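PDB 6JDD: cypemycin cysteine dehydrogenase (decarboxylating) from Streptomyces sp, which catalyses the flavin-dependent oxidative decarboxylation of the C-terminal cysteine of the cypemycin precursor peptide, a step in forming its aminovinyl-cysteine ring. Local coordinates for residues E10-V15 with E88-F93; V39-V44 with N62-V67. One frame throughout, in Å; residues are numbered along the deposited sequence.

Contact 1. Residues E10-V15 with E88-F93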
ATOM      1  N   GLU A  10      24.053 -11.962  34.386  1.00 53.14           N
ATOM      2  CA  GLU A  10      23.183 -11.420  33.324  1.00 51.87           C
ATOM      3  C   GLU A  10      22.035 -10.626  33.938  1.00 54.65           C
ATOM      4  O   GLU A  10      21.565 -11.033  34.980  1.00 58.36           O
ATOM      5  CB  GLU A  10      22.611 -12.639  32.605  1.00 54.61           C
ATOM      6  CG  GLU A  10      21.875 -12.357  31.321  1.00 60.75           C
ATOM      7  CD  GLU A  10      21.765 -13.603  30.473  1.00 52.67           C
ATOM      8  OE1 GLU A  10      22.654 -14.422  30.563  1.00 50.65           O
ATOM      9  OE2 GLU A  10      20.809 -13.741  29.737  1.00 76.19           O
ATOM     10  N   LEU A  11      21.703  -9.468  33.370  1.00 50.51           N
ATOM     11  CA  LEU A  11      20.456  -8.779  33.766  1.00 50.30           C
ATOM     12  C   LEU A  11      19.644  -8.402  32.526  1.00 49.40           C
ATOM     13  O   LEU A  11      20.070  -8.655  31.452  1.00 46.28           O
ATOM     14  CB  LEU A  11      20.798  -7.579  34.647  1.00 44.87           C
ATOM     15  CG  LEU A  11      21.763  -6.563  34.073  1.00 48.55           C
ATOM     16  CD1 LEU A  11      21.071  -5.674  33.057  1.00 55.91           C
ATOM     17  CD2 LEU A  11      22.320  -5.739  35.212  1.00 50.52           C
ATOM     18  N   HIS A  12      18.451  -7.889  32.740  1.00 45.04           N
ATOM     19  CA  HIS A  12      17.497  -7.465  31.703  1.00 38.51           C
ATOM     20  C   HIS A  12      17.097  -6.028  31.973  1.00 42.26           C
ATOM     21  O   HIS A  12      16.805  -5.710  33.135  1.00 44.06           O
ATOM     22  CB  HIS A  12      16.248  -8.328  31.724  1.00 39.95           C
ATOM     23  CG  HIS A  12      15.321  -7.951  30.628  1.00 40.33           C
ATOM     24  ND1 HIS A  12      15.228  -8.677  29.475  1.00 44.02           N
ATOM     25  CD2 HIS A  12      14.488  -6.907  30.491  1.00 39.41           C
ATOM     26  CE1 HIS A  12      14.354  -8.101  28.683  1.00 39.22           C
ATOM     27  NE2 HIS A  12      13.914  -7.010  29.260  1.00 40.46           N
ATOM     28  N   VAL A  13      17.106  -5.214  30.925  1.00 41.43           N
ATOM     29  CA  VAL A  13      16.688  -3.796  30.984  1.00 41.12           C
ATOM     30  C   VAL A  13      15.422  -3.678  30.149  1.00 41.82           C
ATOM     31  O   VAL A  13      15.425  -4.070  29.008  1.00 42.20           O
ATOM     32  CB  VAL A  13      17.785  -2.819  30.534  1.00 41.31           C
ATOM     33  CG1 VAL A  13      17.256  -1.415  30.555  1.00 39.68           C
ATOM     34  CG2 VAL A  13      19.029  -2.901  31.405  1.00 43.54           C
ATOM     35  N   HIS A  14      14.356  -3.192  30.763  1.00 40.06           N
ATOM     36  CA  HIS A  14      13.065  -2.923  30.098  1.00 39.78           C
ATOM     37  C   HIS A  14      12.905  -1.417  29.967  1.00 37.86           C
ATOM     38  O   HIS A  14      12.896  -0.716  31.005  1.00 36.24           O
ATOM     39  CB  HIS A  14      11.923  -3.576  30.869  1.00 37.61           C
ATOM     40  CG  HIS A  14      10.594  -3.356  30.237  1.00 41.01           C
ATOM     41  ND1 HIS A  14      10.336  -3.720  28.927  1.00 42.52           N
ATOM     42  CD2 HIS A  14       9.472  -2.773  30.703  1.00 40.29           C
ATOM     43  CE1 HIS A  14       9.098  -3.377  28.628  1.00 40.63           C
ATOM     44  NE2 HIS A  14       8.555  -2.766  29.690  1.00 37.27           N
ATOM     45  N   VAL A  15      12.879  -0.950  28.726  1.00 33.23           N
ATOM     46  CA  VAL A  15      12.917   0.500  28.385  1.00 35.71           C
ATOM     47  C   VAL A  15      11.512   0.931  27.992  1.00 35.75           C
ATOM     48  O   VAL A  15      10.936   0.292  27.092  1.00 36.73           O
ATOM     49  CB  VAL A  15      13.913   0.770  27.247  1.00 36.08           C
ATOM     50  CG1 VAL A  15      14.091   2.273  26.990  1.00 34.45           C
ATOM     51  CG2 VAL A  15      15.246   0.077  27.505  1.00 33.15           C
ATOM     52  N   GLU A  88      19.307 -12.197  36.161  1.00 47.21           N
ATOM     53  CA  GLU A  88      19.205 -12.344  37.628  1.00 53.10           C
ATOM     54  C   GLU A  88      18.560 -11.102  38.247  1.00 52.45           C
ATOM     55  O   GLU A  88      18.252 -11.108  39.451  1.00 57.53           O
ATOM     56  CB  GLU A  88      20.602 -12.562  38.210  1.00 51.45           C
ATOM     57  CG  GLU A  88      21.176 -13.914  37.812  1.00 57.63           C
ATOM     58  CD  GLU A  88      22.595 -14.123  38.295  1.00 73.15           C
ATOM     59  OE1 GLU A  88      22.773 -13.960  39.505  1.00 73.44           O
ATOM     60  OE2 GLU A  88      23.505 -14.399  37.460  1.00 64.08           O
ATOM     61  N   CYS A  89      18.393 -10.037  37.485  1.00 49.95           N
ATOM     62  CA  CYS A  89      17.520  -8.929  37.929  1.00 49.65           C
ATOM     63  C   CYS A  89      16.885  -8.262  36.710  1.00 46.98           C
ATOM     64  O   CYS A  89      17.253  -8.586  35.587  1.00 47.48           O
ATOM     65  CB  CYS A  89      18.303  -7.982  38.821  1.00 48.55           C
ATOM     66  SG  CYS A  89      19.404  -6.890  37.893  1.00 56.01           S
ATOM     67  N   PHE A  90      15.911  -7.401  36.956  1.00 43.34           N
ATOM     68  CA  PHE A  90      15.104  -6.711  35.925  1.00 43.01           C
ATOM     69  C   PHE A  90      15.024  -5.240  36.298  1.00 42.24           C
ATOM     70  O   PHE A  90      14.591  -4.933  37.391  1.00 46.53           O
ATOM     71  CB  PHE A  90      13.712  -7.320  35.830  1.00 39.20           C
ATOM     72  CG  PHE A  90      13.706  -8.726  35.317  1.00 41.99           C
ATOM     73  CD1 PHE A  90      14.020  -9.783  36.144  1.00 44.52           C
ATOM     74  CD2 PHE A  90      13.434  -8.980  33.989  1.00 43.21           C
ATOM     75  CE1 PHE A  90      14.029 -11.079  35.659  1.00 44.63           C
ATOM     76  CE2 PHE A  90      13.420 -10.282  33.512  1.00 43.17           C
ATOM     77  CZ  PHE A  90      13.723 -11.327  34.346  1.00 40.98           C
ATOM     78  N   LEU A  91      15.533  -4.380  35.432  1.00 43.96           N
ATOM     79  CA  LEU A  91      15.559  -2.921  35.679  1.00 42.72           C
ATOM     80  C   LEU A  91      14.602  -2.302  34.670  1.00 44.13           C
ATOM     81  O   LEU A  91      14.819  -2.490  33.491  1.00 48.90           O
ATOM     82  CB  LEU A  91      16.978  -2.353  35.538  1.00 39.35           C
ATOM     83  CG  LEU A  91      18.082  -3.164  36.209  1.00 47.14           C
ATOM     84  CD1 LEU A  91      19.460  -2.635  35.830  1.00 54.57           C
ATOM     85  CD2 LEU A  91      17.925  -3.164  37.728  1.00 48.42           C
ATOM     86  N   VAL A  92      13.579  -1.608  35.138  1.00 39.19           N
ATOM     87  CA  VAL A  92      12.682  -0.806  34.270  1.00 37.86           C
ATOM     88  C   VAL A  92      13.246   0.618  34.205  1.00 41.16           C
ATOM     89  O   VAL A  92      13.145   1.353  35.164  1.00 41.42           O
ATOM     90  CB  VAL A  92      11.232  -0.881  34.768  1.00 38.68           C
ATOM     91  CG1 VAL A  92      10.271  -0.247  33.778  1.00 39.40           C
ATOM     92  CG2 VAL A  92      10.823  -2.325  35.039  1.00 35.39           C
ATOM     93  N   PHE A  93      13.871   0.945  33.085  1.00 44.38           N
ATOM     94  CA  PHE A  93      14.851   2.048  32.964  1.00 43.52           C
ATOM     95  C   PHE A  93      14.697   2.694  31.600  1.00 44.27           C
ATOM     96  O   PHE A  93      15.096   2.095  30.609  1.00 47.40           O
ATOM     97  CB  PHE A  93      16.268   1.500  33.133  1.00 41.79           C
ATOM     98  CG  PHE A  93      17.339   2.556  33.142  1.00 44.31           C
ATOM     99  CD1 PHE A  93      17.419   3.470  34.178  1.00 46.15           C
ATOM    100  CD2 PHE A  93      18.253   2.639  32.114  1.00 47.28           C
ATOM    101  CE1 PHE A  93      18.389   4.455  34.186  1.00 54.57           C
ATOM    102  CE2 PHE A  93      19.225   3.624  32.129  1.00 50.20           C
ATOM    103  CZ  PHE A  93      19.296   4.533  33.161  1.00 52.42           C
TER
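Glu10 O accepts a hydrogen bond from Glu88 N at 2.8 Å, just ahead of the parallel bridges His12-Phe90, Val13-Leu91 and His14-Val92 that make this the central pair of a Rossmann-like sheet; the Glu10 carboxylate leads away, to Asn41 and the backbone of Ala86. The base of Leu11 meets the sulfur of Cys89, CB lying 3.6 Å from SG, while CD2 reaches on toward the CD1 methyl of Leu91. His12 is gripped through its backbone: its N-H points to Cys89 O and its carbonyl takes the N-H of Leu91 at 2.9 Å in a nearly straight bond. His12 CB lies 3.7 Å from Phe90 CD2. With CG beside the carbonyl carbon (chi1 -177°), the imidazole comes next to the Phe90 ring, inclined to it by only 30° but slid so far that the two barely overlap. Val13, on the other face with Leu91, places CG1 at the ring edge of Phe93, 4.0 Å from its CB. His14 N binds Leu91 O, His14 O receives Phe93 N at 2.8 Å, and the imidazole, about 6 Å from a bound FAD, runs beside Val92. Val15 sets its CB and methyls against Phe93 O. Helix 111-118 covers the face of His12, His14 and Phe90, helix 172-185 that of Leu11 and Leu91, and strand 39-44 pairs along the remaining edge of 10-15.

Contact 2. Residues V39-V44 with N62-V67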
ATOM      1  N   VAL A  39      26.283  -9.986  30.758  1.00 49.25           N
ATOM      2  CA  VAL A  39      25.329 -10.119  29.621  1.00 54.45           C
ATOM      3  C   VAL A  39      24.101  -9.239  29.891  1.00 55.48           C
ATOM      4  O   VAL A  39      23.431  -9.451  30.905  1.00 50.42           O
ATOM      5  CB  VAL A  39      24.942 -11.588  29.378  1.00 51.93           C
ATOM      6  CG1 VAL A  39      23.839 -11.736  28.340  1.00 53.58           C
ATOM      7  CG2 VAL A  39      26.136 -12.393  28.956  1.00 42.83           C
ATOM      8  N   VAL A  40      23.811  -8.302  28.993  1.00 51.74           N
ATOM      9  CA  VAL A  40      22.709  -7.317  29.135  1.00 43.38           C
ATOM     10  C   VAL A  40      21.669  -7.634  28.065  1.00 46.28           C
ATOM     11  O   VAL A  40      21.958  -7.479  26.882  1.00 43.37           O
ATOM     12  CB  VAL A  40      23.245  -5.888  28.999  1.00 41.01           C
ATOM     13  CG1 VAL A  40      22.161  -4.829  29.128  1.00 44.18           C
ATOM     14  CG2 VAL A  40      24.342  -5.614  29.981  1.00 47.58           C
ATOM     15  N   ASN A  41      20.503  -8.083  28.487  1.00 48.46           N
ATOM     16  CA  ASN A  41      19.305  -8.230  27.626  1.00 46.65           C
ATOM     17  C   ASN A  41      18.479  -6.946  27.697  1.00 44.70           C
ATOM     18  O   ASN A  41      18.504  -6.269  28.718  1.00 44.34           O
ATOM     19  CB  ASN A  41      18.463  -9.441  28.022  1.00 46.75           C
ATOM     20  CG  ASN A  41      19.287 -10.702  28.135  1.00 48.78           C
ATOM     21  OD1 ASN A  41      19.753 -11.249  27.139  1.00 47.90           O
ATOM     22  ND2 ASN A  41      19.451 -11.176  29.356  1.00 46.14           N
ATOM     23  N   VAL A  42      17.776  -6.625  26.626  1.00 41.06           N
ATOM     24  CA  VAL A  42      16.993  -5.369  26.556  1.00 40.78           C
ATOM     25  C   VAL A  42      15.668  -5.621  25.841  1.00 42.00           C
ATOM     26  O   VAL A  42      15.651  -6.251  24.768  1.00 43.67           O
ATOM     27  CB  VAL A  42      17.785  -4.253  25.859  1.00 39.79           C
ATOM     28  CG1 VAL A  42      17.025  -2.942  25.915  1.00 42.09           C
ATOM     29  CG2 VAL A  42      19.169  -4.070  26.449  1.00 36.92           C
ATOM     30  N   SER A  43      14.600  -5.148  26.451  1.00 40.70           N
ATOM     31  CA  SER A  43      13.244  -5.090  25.848  1.00 42.39           C
ATOM     32  C   SER A  43      12.866  -3.614  25.697  1.00 36.12           C
ATOM     33  O   SER A  43      13.272  -2.798  26.509  1.00 37.04           O
ATOM     34  CB  SER A  43      12.217  -5.888  26.641  1.00 41.30           C
ATOM     35  OG  SER A  43      12.061  -5.410  27.971  1.00 38.39           O
ATOM     36  N   VAL A  44      12.153  -3.278  24.651  1.00 36.56           N
ATOM     37  CA  VAL A  44      11.841  -1.860  24.360  1.00 36.93           C
ATOM     38  C   VAL A  44      10.368  -1.784  23.971  1.00 36.22           C
ATOM     39  O   VAL A  44       9.951  -2.488  23.080  1.00 41.27           O
ATOM     40  CB  VAL A  44      12.737  -1.334  23.225  1.00 36.46           C
ATOM     41  CG1 VAL A  44      12.459   0.117  22.940  1.00 32.49           C
ATOM     42  CG2 VAL A  44      14.207  -1.532  23.501  1.00 39.65           C
ATOM     43  N   ASN A  62      24.917  -6.942  24.479  1.00 50.85           N
ATOM     44  CA  ASN A  62      25.488  -8.257  24.118  1.00 49.14           C
ATOM     45  C   ASN A  62      24.469  -9.380  24.312  1.00 49.05           C
ATOM     46  O   ASN A  62      24.759 -10.478  23.917  1.00 49.70           O
ATOM     47  CB  ASN A  62      26.752  -8.523  24.918  1.00 52.60           C
ATOM     48  CG  ASN A  62      26.561  -8.371  26.402  1.00 52.05           C
ATOM     49  OD1 ASN A  62      25.717  -7.634  26.864  1.00 52.53           O
ATOM     50  ND2 ASN A  62      27.361  -9.067  27.157  1.00 53.25           N
ATOM     51  N   GLY A  63      23.327  -9.111  24.936  1.00 50.60           N
ATOM     52  CA  GLY A  63      22.280 -10.129  25.166  1.00 50.75           C
ATOM     53  C   GLY A  63      21.207 -10.053  24.103  1.00 45.38           C
ATOM     54  O   GLY A  63      21.467  -9.442  23.117  1.00 57.94           O
ATOM     55  N   LYS A  64      20.027 -10.622  24.321  1.00 45.72           N
ATOM     56  CA  LYS A  64      18.893 -10.541  23.361  1.00 48.15           C
ATOM     57  C   LYS A  64      18.256  -9.162  23.430  1.00 46.22           C
ATOM     58  O   LYS A  64      18.207  -8.566  24.541  1.00 45.76           O
ATOM     59  CB  LYS A  64      17.871 -11.626  23.672  1.00 49.32           C
ATOM     60  CG  LYS A  64      18.397 -13.039  23.450  1.00 72.69           C
ATOM     61  CD  LYS A  64      19.320 -13.172  22.213  1.00 81.34           C
ATOM     62  CE  LYS A  64      19.324 -14.548  21.564  1.00 90.60           C
ATOM     63  NZ  LYS A  64      19.697 -15.618  22.524  1.00 83.16           N
ATOM     64  N   VAL A  65      17.831  -8.662  22.282  1.00 41.92           N
ATOM     65  CA  VAL A  65      17.139  -7.354  22.227  1.00 42.62           C
ATOM     66  C   VAL A  65      15.838  -7.592  21.490  1.00 45.84           C
ATOM     67  O   VAL A  65      15.857  -8.266  20.484  1.00 48.22           O
ATOM     68  CB  VAL A  65      17.995  -6.255  21.575  1.00 41.83           C
ATOM     69  CG1 VAL A  65      17.238  -4.944  21.468  1.00 46.45           C
ATOM     70  CG2 VAL A  65      19.275  -6.015  22.333  1.00 44.33           C
ATOM     71  N   TRP A  66      14.739  -7.116  22.041  1.00 45.06           N
ATOM     72  CA  TRP A  66      13.410  -7.316  21.422  1.00 38.07           C
ATOM     73  C   TRP A  66      12.449  -6.173  21.738  1.00 41.87           C
ATOM     74  O   TRP A  66      12.580  -5.492  22.775  1.00 46.57           O
ATOM     75  CB  TRP A  66      12.811  -8.653  21.795  1.00 39.14           C
ATOM     76  CG  TRP A  66      12.972  -9.090  23.215  1.00 45.98           C
ATOM     77  CD1 TRP A  66      14.039  -9.756  23.732  1.00 45.49           C
ATOM     78  CD2 TRP A  66      12.010  -8.995  24.278  1.00 47.23           C
ATOM     79  NE1 TRP A  66      13.823 -10.067  25.038  1.00 46.45           N
ATOM     80  CE2 TRP A  66      12.585  -9.623  25.398  1.00 43.87           C
ATOM     81  CE3 TRP A  66      10.725  -8.445  24.393  1.00 46.23           C
ATOM     82  CZ2 TRP A  66      11.931  -9.714  26.619  1.00 41.81           C
ATOM     83  CZ3 TRP A  66      10.071  -8.546  25.595  1.00 42.54           C
ATOM     84  CH2 TRP A  66      10.675  -9.163  26.691  1.00 39.38           C
ATOM     85  N   VAL A  67      11.530  -5.960  20.816  1.00 41.72           N
ATOM     86  CA  VAL A  67      10.411  -5.023  21.009  1.00 42.90           C
ATOM     87  C   VAL A  67       9.353  -5.746  21.829  1.00 45.80           C
ATOM     88  O   VAL A  67       9.112  -6.948  21.578  1.00 41.76           O
ATOM     89  CB  VAL A  67       9.886  -4.505  19.673  1.00 44.99           C
ATOM     90  CG1 VAL A  67       8.658  -3.647  19.904  1.00 42.82           C
ATOM     91  CG2 VAL A  67      10.974  -3.721  18.950  1.00 38.60           C
TER
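Segments 39-44 and 62-67 run parallel, their strand axes 13° apart and 4.8 Å at closest approach, with regular pairing from Val42 to Val44 and side-chain amides supplementing the backbone bonds before it. Asn62 reaches across to Val40: OD1 accepts the N-H of Val40 at 2.9 Å, from a donor well above the amide plane, while ND2 bonds to Leu38 O and lies against Val39 CA. The backbone bond from Gly63 N to Val40 O is weak. Asn41 answers from the opposite strand. Its OD1 receives Lys64 N at 2.9 Å, in the plane of the amide and on a lone pair. A chi1 of -51°, which puts CG beside the backbone N, helps to bring this amide near the loop at Gly63, whose CA sits 3.4 Å from Asn41 OD1. Further on, the indole of Trp66 folds back over Ser43: Ser43 CB lies 3.5 Å from the centroid of the Trp66 six-membered ring and only 9° off its normal, a CH-pi contact over the face. Ser43 OG has its partner in His14. On the other face, Val42 CB and Val65 CG2 approach to 4.2 Å, and helix 54-60, the crossover of this beta-alpha-beta unit, packs on both valines. The chemistry thus changes along the pair: asparagine amides add to the backbone bonds where the second segment is still loop, whereas within strand 65-67 those bonds are regular and the indole face lies on Ser43 CB.

Overall arrangement
Both contacts are parallel pairings in one Rossmann-like sheet, and they adjoin because strands 10-15 and 39-44 are neighbours. Contact 1 lies near the centre of the chain and is almost wholly buried, with helices on both faces; contact 2 involves the outermost strand 65-67 of this chain and is only partly buried, most open around its loop. Backbone bonds and apolar packing dominate the first, whereas asparagine amides and an indole face carry much of the second. Polar chemistry joins them at Ser43, whose OG probably hydrogen-bonds both His14 ND1 and His12 NE2, while Trp66 packs against His12. In sequence, contact 2 is nested within the loop closed by contact 1.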